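Putative acetyltransferase Ta0821 (Thermoplasma acidophilum DSM 1728, PDB 3C26) probably acts as an acyltransferase of the GNAT family, moving an acyl group, most likely acetyl, from acyl-coenzyme A to an acceptor. Local coordinates at residues Asn25-Gly30 / Ser37-Thr42; Gly88-His93 / Met103-Glu108; Lys180-Asp185 / Glu192-Asn197; Val219-Asp224 / Lys245-Gly250. One frame throughout, in Å; residues are numbered along the deposited sequence.

Contact 1 (Asn25-Gly30 / Ser37-Thr42)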
loop_
_atom_site.group_PDB
_atom_site.type_symbol
_atom_site.label_atom_id
_atom_site.label_comp_id
_atom_site.label_asym_id
_atom_site.label_seq_id
_atom_site.Cartn_x
_atom_site.Cartn_y
_atom_site.Cartn_z
ATOM N N ASN A 25 -14.475 5.087 -5.881
ATOM C CA ASN A 25 -14.677 4.144 -4.754
ATOM C C ASN A 25 -15.973 3.398 -4.979
ATOM O O ASN A 25 -17.060 3.878 -4.722
ATOM C CB ASN A 25 -14.673 4.910 -3.411
ATOM C CG ASN A 25 -14.629 4.006 -2.164
ATOM O OD1 ASN A 25 -14.994 2.850 -2.194
ATOM N ND2 ASN A 25 -14.186 4.578 -1.053
ATOM N N THR A 26 -15.830 2.186 -5.482
ATOM C CA THR A 26 -16.969 1.359 -5.849
ATOM C C THR A 26 -17.148 0.184 -4.885
ATOM O O THR A 26 -17.980 -0.696 -5.090
ATOM C CB THR A 26 -16.762 0.735 -7.219
ATOM O OG1 THR A 26 -15.583 -0.061 -7.158
ATOM C CG2 THR A 26 -16.640 1.812 -8.311
ATOM N N TRP A 27 -16.367 0.217 -3.828
ATOM C CA TRP A 27 -16.347 -0.858 -2.833
ATOM C C TRP A 27 -17.547 -0.836 -1.872
ATOM O O TRP A 27 -18.212 0.187 -1.685
ATOM C CB TRP A 27 -15.029 -0.803 -2.031
ATOM C CG TRP A 27 -13.788 -1.116 -2.823
ATOM C CD1 TRP A 27 -13.654 -1.138 -4.186
ATOM C CD2 TRP A 27 -12.473 -1.340 -2.289
ATOM N NE1 TRP A 27 -12.336 -1.432 -4.539
ATOM C CE2 TRP A 27 -11.594 -1.532 -3.386
ATOM C CE3 TRP A 27 -11.953 -1.408 -0.988
ATOM C CZ2 TRP A 27 -10.249 -1.811 -3.218
ATOM C CZ3 TRP A 27 -10.582 -1.696 -0.833
ATOM C CH2 TRP A 27 -9.767 -1.881 -1.931
ATOM N N LYS A 28 -17.798 -2.022 -1.304
ATOM C CA LYS A 28 -18.834 -2.261 -0.264
ATOM C C LYS A 28 -18.696 -1.260 0.859
ATOM O O LYS A 28 -17.620 -1.107 1.447
ATOM C CB LYS A 28 -18.710 -3.684 0.345
ATOM N N VAL A 29 -19.805 -0.597 1.175
ATOM C CA VAL A 29 -19.818 0.447 2.212
ATOM C C VAL A 29 -19.496 -0.185 3.571
ATOM O O VAL A 29 -19.998 -1.236 3.891
ATOM C CB VAL A 29 -21.171 1.264 2.238
ATOM C CG1 VAL A 29 -21.227 2.194 3.458
ATOM C CG2 VAL A 29 -21.353 2.081 0.926
ATOM N N GLY A 30 -18.642 0.484 4.346
ATOM C CA GLY A 30 -18.144 -0.036 5.644
ATOM C C GLY A 30 -16.634 0.131 5.777
ATOM O O GLY A 30 -16.069 1.153 5.374
ATOM N N SER A 37 -10.175 4.687 0.298
ATOM C CA SER A 37 -9.730 6.077 0.306
ATOM C C SER A 37 -8.260 6.191 0.642
ATOM O O SER A 37 -7.514 6.945 0.039
ATOM C CB SER A 37 -10.523 6.908 1.334
ATOM O OG SER A 37 -11.911 6.798 1.108
ATOM N N LYS A 38 -7.828 5.431 1.633
ATOM C CA LYS A 38 -6.424 5.482 2.043
ATOM C C LYS A 38 -5.524 4.988 0.923
ATOM O O LYS A 38 -4.477 5.536 0.680
ATOM C CB LYS A 38 -6.182 4.652 3.309
ATOM C CG LYS A 38 -6.938 5.098 4.562
ATOM C CD LYS A 38 -6.416 4.271 5.730
ATOM C CE LYS A 38 -7.082 4.511 7.070
ATOM N NZ LYS A 38 -6.510 3.553 8.126
ATOM N N LEU A 39 -5.944 3.924 0.275
ATOM C CA LEU A 39 -5.179 3.306 -0.807
ATOM C C LEU A 39 -5.125 4.276 -1.992
ATOM O O LEU A 39 -4.069 4.502 -2.616
ATOM C CB LEU A 39 -5.756 1.938 -1.183
ATOM C CG LEU A 39 -5.541 0.805 -0.123
ATOM C CD1 LEU A 39 -6.293 -0.515 -0.438
ATOM C CD2 LEU A 39 -4.023 0.513 0.111
ATOM N N ALA A 40 -6.234 4.930 -2.230
ATOM C CA ALA A 40 -6.348 5.825 -3.395
ATOM C C ALA A 40 -5.374 7.008 -3.268
ATOM O O ALA A 40 -4.870 7.520 -4.272
ATOM C CB ALA A 40 -7.812 6.332 -3.565
ATOM N N ASP A 41 -5.117 7.394 -2.021
ATOM C CA ASP A 41 -4.197 8.500 -1.691
ATOM C C ASP A 41 -2.755 8.168 -2.009
ATOM O O ASP A 41 -1.937 9.050 -2.131
ATOM C CB ASP A 41 -4.301 8.887 -0.218
ATOM C CG ASP A 41 -5.591 9.625 0.097
ATOM O OD1 ASP A 41 -6.228 10.101 -0.857
ATOM O OD2 ASP A 41 -5.990 9.713 1.294
ATOM N N THR A 42 -2.455 6.891 -2.179
ATOM C CA THR A 42 -1.083 6.429 -2.441
ATOM C C THR A 42 -0.715 6.519 -3.944
ATOM O O THR A 42 0.376 6.118 -4.362
ATOM C CB THR A 42 -0.797 5.007 -1.874
ATOM O OG1 THR A 42 -1.507 4.027 -2.611
ATOM C CG2 THR A 42 -1.130 4.912 -0.388
#
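L39, whose side chain meets W27 across this contact, has a carbonyl oxygen held by two donors from one residue. The hydroxyl OG1 of T42 donates to L39 O at 2.6 Å, in the carbonyl plane and onto a lone pair (C=O...OG1 angle 143°), while T42 N reaches L39 O at 2.9 Å. A threonine suits this place, because its short hydroxyl can fold back onto a carbonyl three residues earlier.

The apolar part of the contact is a single touch. The far corner of the indole, W27 CH2, lies 4.0 Å from L39 CD1, the methyl standing oblique to the ring and the two side chains crossing at roughly a right angle. The indole swings away from its own carbonyl carbon (chi1 -67°), and its length carries CH2 over to the helix. Its NE1 is satisfied by N128 OD1, and Y36 meets the ring edge to face.

N25 and S37 approach without bonding: N25 ND2 is 3.8 Å from S37 OG. Both turn to T33 O instead, ND2 by a hydrogen bond and OG by a weak one. An amide and a small hydroxyl can thus share one carbonyl.

Across the subunit boundary L39 packs on L39 of the second subunit, and W27 meets Y32 and L35 of that subunit, so the contact forms part of a dimer interface. The loop 25-30 runs from helix 16-19 into helix 31-40, with G30 as the N-cap, and it folds back beside that helix while N25 and T26 rest on V92 of strand 85-92.

Contact 2 (Gly88-His93 / Met103-Glu108). With NO3 (nitrate ion), chain B.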
loop_
_atom_site.group_PDB
_atom_site.type_symbol
_atom_site.label_atom_id
_atom_site.label_comp_id
_atom_site.label_asym_id
_atom_site.label_seq_id
_atom_site.Cartn_x
_atom_site.Cartn_y
_atom_site.Cartn_z
ATOM N N GLY A 88 -11.333 4.535 -18.969
ATOM C CA GLY A 88 -11.141 4.866 -17.583
ATOM C C GLY A 88 -12.135 5.847 -17.033
ATOM O O GLY A 88 -13.212 6.045 -17.579
ATOM N N GLY A 89 -11.788 6.428 -15.913
ATOM C CA GLY A 89 -12.670 7.384 -15.300
ATOM C C GLY A 89 -13.970 6.724 -14.861
ATOM O O GLY A 89 -15.022 7.334 -14.893
ATOM N N LEU A 90 -13.897 5.441 -14.504
ATOM C CA LEU A 90 -15.073 4.699 -13.969
ATOM C C LEU A 90 -15.433 5.177 -12.547
ATOM O O LEU A 90 -14.717 4.960 -11.560
ATOM C CB LEU A 90 -14.875 3.152 -14.029
ATOM C CG LEU A 90 -16.178 2.318 -14.034
ATOM C CD1 LEU A 90 -15.884 0.829 -14.385
ATOM C CD2 LEU A 90 -16.972 2.394 -12.689
ATOM N N ARG A 91 -16.573 5.853 -12.486
ATOM C CA ARG A 91 -17.089 6.457 -11.242
ATOM C C ARG A 91 -18.567 6.230 -11.091
ATOM O O ARG A 91 -19.300 6.092 -12.051
ATOM C CB ARG A 91 -16.755 7.953 -11.191
ATOM C CG ARG A 91 -15.262 8.176 -11.053
ATOM C CD ARG A 91 -14.888 9.648 -10.915
ATOM N NE ARG A 91 -13.455 9.811 -10.715
ATOM C CZ ARG A 91 -12.867 10.931 -10.298
ATOM N NH1 ARG A 91 -13.567 12.029 -10.064
ATOM N NH2 ARG A 91 -11.573 10.947 -10.063
ATOM N N VAL A 92 -18.975 6.138 -9.835
ATOM C CA VAL A 92 -20.352 5.926 -9.476
ATOM C C VAL A 92 -20.757 6.957 -8.392
ATOM O O VAL A 92 -19.940 7.471 -7.572
ATOM C CB VAL A 92 -20.622 4.472 -8.969
ATOM C CG1 VAL A 92 -20.099 3.393 -10.007
ATOM C CG2 VAL A 92 -20.006 4.243 -7.564
ATOM N N HIS A 93 -22.038 7.270 -8.441
ATOM C CA HIS A 93 -22.645 8.077 -7.415
ATOM C C HIS A 93 -22.449 7.327 -6.077
ATOM O O HIS A 93 -22.549 6.119 -6.017
ATOM C CB HIS A 93 -24.125 8.284 -7.698
ATOM C CG HIS A 93 -24.807 9.050 -6.612
ATOM N ND1 HIS A 93 -25.279 8.452 -5.463
ATOM C CD2 HIS A 93 -25.009 10.381 -6.455
ATOM C CE1 HIS A 93 -25.797 9.376 -4.674
ATOM N NE2 HIS A 93 -25.644 10.556 -5.249
HETATM N N MSE A 103 -19.688 -3.188 -13.293
HETATM C CA MSE A 103 -19.835 -4.254 -14.253
HETATM C C MSE A 103 -20.794 -3.922 -15.394
HETATM O O MSE A 103 -20.507 -4.181 -16.545
HETATM C CB MSE A 103 -20.318 -5.462 -13.514
HETATM C CG MSE A 103 -21.123 -6.382 -14.338
HETATM SE SE MSE A 103 -20.593 -8.052 -13.659
HETATM C CE MSE A 103 -18.987 -7.938 -14.792
ATOM N N SER A 104 -21.897 -3.274 -15.072
ATOM C CA SER A 104 -22.932 -2.993 -16.081
ATOM C C SER A 104 -22.425 -1.997 -17.052
ATOM O O SER A 104 -22.633 -2.130 -18.223
ATOM C CB SER A 104 -24.225 -2.443 -15.482
ATOM O OG SER A 104 -24.757 -3.376 -14.542
ATOM N N ILE A 105 -21.777 -0.970 -16.556
ATOM C CA ILE A 105 -21.278 0.077 -17.463
ATOM C C ILE A 105 -20.178 -0.485 -18.351
ATOM O O ILE A 105 -20.096 -0.143 -19.489
ATOM C CB ILE A 105 -20.855 1.404 -16.767
ATOM C CG1 ILE A 105 -20.937 2.505 -17.825
ATOM C CG2 ILE A 105 -19.454 1.324 -16.065
ATOM C CD1 ILE A 105 -20.951 3.892 -17.265
HETATM N N MSE A 106 -19.379 -1.390 -17.830
HETATM C CA MSE A 106 -18.302 -2.033 -18.619
HETATM C C MSE A 106 -18.883 -2.955 -19.697
HETATM O O MSE A 106 -18.422 -2.998 -20.875
HETATM C CB MSE A 106 -17.345 -2.835 -17.713
HETATM C CG MSE A 106 -16.410 -1.947 -16.871
HETATM SE SE MSE A 106 -15.194 -0.925 -18.039
HETATM C CE MSE A 106 -14.419 -2.464 -18.968
ATOM N N GLN A 107 -19.895 -3.712 -19.308
ATOM C CA GLN A 107 -20.591 -4.572 -20.301
ATOM C C GLN A 107 -21.256 -3.741 -21.416
ATOM O O GLN A 107 -21.217 -4.114 -22.586
ATOM C CB GLN A 107 -21.600 -5.492 -19.647
ATOM C CG GLN A 107 -20.989 -6.449 -18.659
ATOM C CD GLN A 107 -22.028 -7.283 -17.940
ATOM O OE1 GLN A 107 -22.884 -6.755 -17.215
ATOM N NE2 GLN A 107 -21.932 -8.574 -18.089
ATOM N N GLU A 108 -21.877 -2.621 -21.052
ATOM C CA GLU A 108 -22.476 -1.769 -22.064
ATOM C C GLU A 108 -21.392 -1.214 -22.933
ATOM O O GLU A 108 -21.545 -1.110 -24.150
ATOM C CB GLU A 108 -23.235 -0.601 -21.444
ATOM C CG GLU A 108 -24.381 -1.029 -20.654
ATOM C CD GLU A 108 -25.574 -1.392 -21.507
ATOM O OE1 GLU A 108 -25.566 -1.129 -22.736
ATOM O OE2 GLU A 108 -26.548 -1.920 -20.926
HETATM N N NO3 B . -10.655 7.585 -11.298
HETATM O O1 NO3 B . -11.941 7.737 -11.736
HETATM O O2 NO3 B . -10.208 8.330 -10.256
HETATM O O3 NO3 B . -9.847 6.634 -11.841
#
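L90 CD1 does the tight packing here, settling between two residues of helix 101-113. It lies 3.8 Å from M106 CG, with the selenium of this selenomethionine a little beyond at 4.1 Å, and 4.0 Å from I105 CG2. The leucine's CG stands anti to its backbone N (chi1 -157°), and this torsion brings CD1 against I105 and M106. The flexible selenomethionine bends round that end, and I105 offers a compact methyl.

The other side is looser: L90 is partly exposed, with a second nitrate nearby. On the strand's other face R91 points away from the helix, and its guanidinium holds, at its edge and in its plane, a nitrate probably from the crystallisation liquor: NE reaches O1 at 2.8 Å and NH2 reaches O2 at 3.0 Å, both nearly straight. Its NH1 pairs with D50. With a leucine in place of R91, the nitrate would probably lose both donors and D50 its ion-pair mate.

Strand and helix belong to the beta-alpha-beta unit 85-92, 101-113, 119-125, whose strand-to-helix loop in GNAT enzymes usually holds the pyrophosphate of acetyl-CoA. I75 of strand 70-79 touches L90, I105 and M106, while F8 of strand 7-10 and L138 of helix 129-138 pack on the helix.

Contact 3 (Lys180-Asp185 / Glu192-Asn197)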
loop_
_atom_site.group_PDB
_atom_site.type_symbol
_atom_site.label_atom_id
_atom_site.label_comp_id
_atom_site.label_asym_id
_atom_site.label_seq_id
_atom_site.Cartn_x
_atom_site.Cartn_y
_atom_site.Cartn_z
ATOM N N LYS A 180 -2.848 7.161 -21.052
ATOM C CA LYS A 180 -3.261 6.274 -22.113
ATOM C C LYS A 180 -2.061 5.389 -22.473
ATOM O O LYS A 180 -0.965 5.871 -22.676
ATOM C CB LYS A 180 -3.738 7.104 -23.320
ATOM C CG LYS A 180 -4.961 7.966 -23.057
ATOM C CD LYS A 180 -5.232 8.997 -24.170
ATOM C CE LYS A 180 -4.467 10.272 -23.931
ATOM N NZ LYS A 180 -4.572 11.347 -25.031
ATOM N N TYR A 181 -2.285 4.078 -22.507
ATOM C CA TYR A 181 -1.260 3.137 -22.941
ATOM C C TYR A 181 -1.460 2.870 -24.444
ATOM O O TYR A 181 -2.422 2.232 -24.874
ATOM C CB TYR A 181 -1.294 1.831 -22.111
ATOM C CG TYR A 181 -0.026 1.007 -22.227
ATOM C CD1 TYR A 181 1.152 1.403 -21.561
ATOM C CD2 TYR A 181 0.007 -0.166 -22.966
ATOM C CE1 TYR A 181 2.295 0.662 -21.628
ATOM C CE2 TYR A 181 1.169 -0.885 -23.059
ATOM C CZ TYR A 181 2.310 -0.470 -22.406
ATOM O OH TYR A 181 3.455 -1.231 -22.513
HETATM N N MSE A 182 -0.507 3.338 -25.222
HETATM C CA MSE A 182 -0.610 3.322 -26.671
HETATM C C MSE A 182 0.666 2.839 -27.330
HETATM O O MSE A 182 1.756 3.018 -26.811
HETATM C CB MSE A 182 -0.909 4.755 -27.167
HETATM C CG MSE A 182 0.191 5.758 -26.879
HETATM SE SE MSE A 182 -0.150 7.632 -27.475
HETATM C CE MSE A 182 -1.405 8.194 -26.123
ATOM N N CYS A 183 0.505 2.265 -28.501
ATOM C CA CYS A 183 1.627 1.761 -29.259
ATOM C C CYS A 183 1.738 2.463 -30.598
ATOM O O CYS A 183 0.768 2.988 -31.158
ATOM C CB CYS A 183 1.544 0.249 -29.462
ATOM S SG CYS A 183 1.055 -0.671 -27.961
ATOM N N SER A 184 2.967 2.523 -31.059
ATOM C CA SER A 184 3.248 3.023 -32.404
ATOM C C SER A 184 4.625 2.555 -32.874
ATOM O O SER A 184 5.637 2.801 -32.203
ATOM C CB SER A 184 3.125 4.541 -32.475
ATOM O OG SER A 184 3.647 4.992 -33.709
ATOM N N ASP A 185 4.602 1.866 -34.025
ATOM C CA ASP A 185 5.793 1.240 -34.716
ATOM C C ASP A 185 6.902 2.220 -34.858
ATOM O O ASP A 185 8.101 1.912 -34.799
ATOM C CB ASP A 185 5.455 0.810 -36.161
ATOM C CG ASP A 185 4.516 -0.404 -36.222
ATOM O OD1 ASP A 185 4.162 -0.952 -35.143
ATOM O OD2 ASP A 185 4.129 -0.802 -37.342
ATOM N N GLU A 192 5.810 13.500 -31.715
ATOM C CA GLU A 192 5.526 14.856 -32.201
ATOM C C GLU A 192 4.159 15.349 -31.724
ATOM O O GLU A 192 3.801 16.507 -31.879
ATOM C CB GLU A 192 5.616 14.915 -33.734
ATOM N N GLU A 193 3.418 14.455 -31.094
ATOM C CA GLU A 193 2.047 14.759 -30.647
ATOM C C GLU A 193 1.938 15.257 -29.195
ATOM O O GLU A 193 1.067 16.057 -28.847
ATOM C CB GLU A 193 1.225 13.493 -30.813
ATOM C CG GLU A 193 -0.239 13.655 -30.787
ATOM C CD GLU A 193 -0.858 12.306 -30.975
ATOM O OE1 GLU A 193 -0.104 11.315 -30.806
ATOM O OE2 GLU A 193 -2.068 12.222 -31.298
ATOM N N TYR A 194 2.814 14.767 -28.340
ATOM C CA TYR A 194 2.824 15.197 -26.913
ATOM C C TYR A 194 4.186 15.749 -26.555
ATOM O O TYR A 194 4.696 15.575 -25.450
ATOM C CB TYR A 194 2.521 14.041 -26.005
ATOM C CG TYR A 194 1.160 13.445 -26.177
ATOM C CD1 TYR A 194 0.080 13.929 -25.474
ATOM C CD2 TYR A 194 0.979 12.363 -27.013
ATOM C CE1 TYR A 194 -1.165 13.359 -25.616
ATOM C CE2 TYR A 194 -0.238 11.799 -27.182
ATOM C CZ TYR A 194 -1.312 12.286 -26.480
ATOM O OH TYR A 194 -2.530 11.677 -26.648
ATOM N N SER A 195 4.729 16.448 -27.543
ATOM C CA SER A 195 6.109 16.931 -27.535
ATOM C C SER A 195 6.493 17.823 -26.341
ATOM O O SER A 195 7.618 17.745 -25.839
ATOM C CB SER A 195 6.412 17.652 -28.853
ATOM O OG SER A 195 5.568 18.798 -28.988
ATOM N N ASN A 196 5.548 18.639 -25.886
ATOM C CA ASN A 196 5.786 19.568 -24.766
ATOM C C ASN A 196 5.707 18.891 -23.406
ATOM O O ASN A 196 5.939 19.513 -22.361
ATOM C CB ASN A 196 4.815 20.754 -24.790
ATOM C CG ASN A 196 5.242 21.839 -25.763
ATOM O OD1 ASN A 196 6.431 21.981 -26.093
ATOM N ND2 ASN A 196 4.274 22.616 -26.224
ATOM N N ASN A 197 5.377 17.600 -23.440
ATOM C CA ASN A 197 5.296 16.790 -22.234
ATOM C C ASN A 197 6.172 15.555 -22.299
ATOM O O ASN A 197 5.959 14.640 -21.572
ATOM C CB ASN A 197 3.859 16.336 -21.953
ATOM C CG ASN A 197 2.961 17.469 -21.531
ATOM O OD1 ASN A 197 2.484 18.215 -22.359
ATOM N ND2 ASN A 197 2.691 17.571 -20.243
#
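The backbones stay well apart, K180 and Y194 having the nearest CA atoms at 11.8 Å, so that extended strand 180-183 and the irregular chain that follows helix 187-193 meet through long side chains alone. The link is a hydrogen bond from K180 NZ to Y194 OH at 2.6 Å. The ammonium group comes to the edge of the phenol, near the ring plane, while the lysine chain and the tyrosine cross at about a right angle. A bend at chi3 (-87°) turns the end of the lysine onto the hydroxyl. NZ also forms a salt bridge with E78, and its positive charge would probably polarise the phenol it touches.

Strand 180-183 pairs antiparallel with 174-177 in a small two-stranded hairpin, tied across by the disulfide C174-C183. Alternation along the strand sends K180 and M182 to the side where Y194 waits, whereas Y181 turns elsewhere and bonds through OH to R244.

M182, a selenomethionine, makes a Met-aromatic contact from an oblique position: its SE lies 5.4 Å from the centroid of the Y194 ring, 63° off the normal. The terminal methyl CE reaches 3.9 Å from Y194 CE2 and 3.7 Å from Y194 OH. A flexible, polarisable chain suits this place, since it can lie against the phenol beside the lysine's polar bond. I177 adds an apolar side chain to both M182 and Y194, and L80 touches both K180 and M182.

Contact 4 (Val219-Asp224 / Lys245-Gly250). With EDO (1,2-ethanediol), chain F.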
loop_
_atom_site.group_PDB
_atom_site.type_symbol
_atom_site.label_atom_id
_atom_site.label_comp_id
_atom_site.label_asym_id
_atom_site.label_seq_id
_atom_site.Cartn_x
_atom_site.Cartn_y
_atom_site.Cartn_z
ATOM N N VAL A 219 7.812 6.807 -16.464
ATOM C CA VAL A 219 9.093 6.386 -17.020
ATOM C C VAL A 219 8.872 5.143 -17.828
ATOM O O VAL A 219 8.788 4.037 -17.306
ATOM C CB VAL A 219 10.123 6.164 -15.942
ATOM C CG1 VAL A 219 11.534 5.867 -16.556
ATOM C CG2 VAL A 219 10.166 7.399 -15.078
ATOM N N ASN A 220 8.780 5.371 -19.127
ATOM C CA ASN A 220 8.552 4.318 -20.133
ATOM C C ASN A 220 9.814 3.576 -20.563
ATOM O O ASN A 220 9.759 2.442 -21.037
ATOM C CB ASN A 220 7.876 4.925 -21.356
ATOM C CG ASN A 220 6.422 5.333 -21.079
ATOM O OD1 ASN A 220 5.620 4.496 -20.686
ATOM N ND2 ASN A 220 6.096 6.613 -21.266
ATOM N N ASP A 221 10.934 4.268 -20.434
ATOM C CA ASP A 221 12.256 3.745 -20.767
ATOM C C ASP A 221 13.349 4.654 -20.225
ATOM O O ASP A 221 13.193 5.871 -20.078
ATOM C CB ASP A 221 12.455 3.539 -22.284
ATOM C CG ASP A 221 13.571 2.498 -22.599
ATOM O OD1 ASP A 221 14.270 2.039 -21.640
ATOM O OD2 ASP A 221 13.687 2.120 -23.789
ATOM N N SER A 222 14.449 4.019 -19.877
ATOM C CA SER A 222 15.629 4.743 -19.397
ATOM C C SER A 222 16.830 3.819 -19.341
ATOM O O SER A 222 16.668 2.655 -19.013
ATOM C CB SER A 222 15.403 5.338 -18.005
ATOM O OG SER A 222 16.622 5.924 -17.572
ATOM N N ASP A 223 18.017 4.321 -19.659
ATOM C CA ASP A 223 19.201 3.482 -19.533
ATOM C C ASP A 223 19.643 3.483 -18.097
ATOM O O ASP A 223 20.405 2.630 -17.700
ATOM C CB ASP A 223 20.354 3.930 -20.451
ATOM N N ASP A 224 19.137 4.436 -17.317
ATOM C CA ASP A 224 19.461 4.525 -15.875
ATOM C C ASP A 224 18.356 5.204 -15.072
ATOM O O ASP A 224 18.439 6.391 -14.732
ATOM C CB ASP A 224 20.797 5.250 -15.671
ATOM C CG ASP A 224 21.196 5.353 -14.221
ATOM O OD1 ASP A 224 20.542 4.735 -13.360
ATOM O OD2 ASP A 224 22.158 6.087 -13.952
ATOM N N LYS A 245 7.729 -1.728 -15.149
ATOM C CA LYS A 245 8.198 -2.881 -14.328
ATOM C C LYS A 245 9.656 -3.342 -14.599
ATOM O O LYS A 245 10.478 -3.513 -13.662
ATOM C CB LYS A 245 7.213 -4.036 -14.492
ATOM C CG LYS A 245 7.515 -5.248 -13.668
ATOM C CD LYS A 245 7.512 -4.900 -12.226
ATOM C CE LYS A 245 7.236 -6.092 -11.346
ATOM N NZ LYS A 245 7.309 -5.736 -9.890
ATOM N N ALA A 246 9.987 -3.470 -15.873
ATOM C CA ALA A 246 11.280 -4.021 -16.260
ATOM C C ALA A 246 12.390 -3.138 -15.789
ATOM O O ALA A 246 13.495 -3.627 -15.528
ATOM C CB ALA A 246 11.390 -4.255 -17.758
ATOM N N LEU A 247 12.096 -1.848 -15.648
ATOM C CA LEU A 247 13.087 -0.880 -15.166
ATOM C C LEU A 247 13.114 -0.795 -13.642
ATOM O O LEU A 247 14.134 -0.468 -13.017
ATOM C CB LEU A 247 12.751 0.521 -15.656
ATOM C CG LEU A 247 12.655 0.836 -17.134
ATOM C CD1 LEU A 247 12.587 2.309 -17.232
ATOM C CD2 LEU A 247 13.859 0.352 -17.847
ATOM N N ALA A 248 11.941 -1.022 -13.066
ATOM C CA ALA A 248 11.695 -0.856 -11.613
ATOM C C ALA A 248 12.487 -1.905 -10.853
ATOM O O ALA A 248 12.870 -1.782 -9.685
ATOM C CB ALA A 248 10.195 -0.989 -11.326
ATOM N N ASN A 249 12.782 -2.937 -11.597
ATOM C CA ASN A 249 13.442 -4.102 -11.059
ATOM C C ASN A 249 14.864 -3.752 -10.672
ATOM O O ASN A 249 15.476 -4.399 -9.840
ATOM C CB ASN A 249 13.366 -5.270 -12.070
ATOM C CG ASN A 249 11.942 -5.836 -12.214
ATOM O OD1 ASN A 249 11.094 -5.660 -11.340
ATOM N ND2 ASN A 249 11.690 -6.522 -13.310
ATOM N N GLY A 250 15.380 -2.680 -11.244
ATOM C CA GLY A 250 16.765 -2.247 -10.982
ATOM C C GLY A 250 16.856 -1.055 -10.021
ATOM O O GLY A 250 17.911 -0.481 -9.804
HETATM C C1 EDO F . 5.506 -4.458 -7.821
HETATM O O1 EDO F . 5.159 -4.534 -9.219
HETATM C C2 EDO F . 4.560 -3.560 -7.017
HETATM O O2 EDO F . 3.472 -4.318 -6.470
#
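D221 and L247 bring the two backbones closest, with CA atoms 7.3 Å apart, where strand 214-221 runs past the short helix 245-248. L247 carries the contact, its two methyls spread over the chain around S222. CD1 lies 3.8 Å from V219 CG1 and 3.7 Å from S222 N, while CD2 rests 3.8 Å from S222 O. With CG beside the backbone N (chi1 -59°), the fork of the leucine lets one residue meet both a valine and bare backbone.

N220 and D221 form a classic beta bulge opposite F205. D221 directs its CB away from the helix, yet OD1 still comes within 4.2 Å of L247 CD2, and its OD2 is bonded to Y168 OH. Beyond the bulge S222 makes an ST turn, OG accepting from D224 N at 2.9 Å. D224 in turn is the N-cap of helix 225-232, a common place for an aspartate, and its OD2 meets S227 OG.

K245 begins the short helix and takes no part in the touch with the strand. Its NZ donates to O1 of an ethanediol, probably from the crystallisation liquor, at 2.6 Å, and its side chain lies against E144 and E145 of strand 141-153. A methionine here would remove the ammonium, and the diol would probably be left without this donor. A248, one residue beyond L247, packs its small methyl on P147 and Y149 of the same strand.

The four contacts follow one another in series; none nests in another and none crosses. Contact 1 closes a short loop through helix 31-40. Contact 2 then closes the turn from strand 85-92 into helix 101-113; the two touch where N25 and T26 meet V92, so the loop leading into helix 31-40 rests on strand 85-92. On the opposite side of the chain's centre from contact 2, contact 3 closes the loop over helix 187-193. Contact 4 spans a longer one holding helix 225-232 and strand 237-243. Contacts 3 and 4 do not touch, their nearest atoms being about 5 Å apart, but R244 bonds to both Y181 and N220.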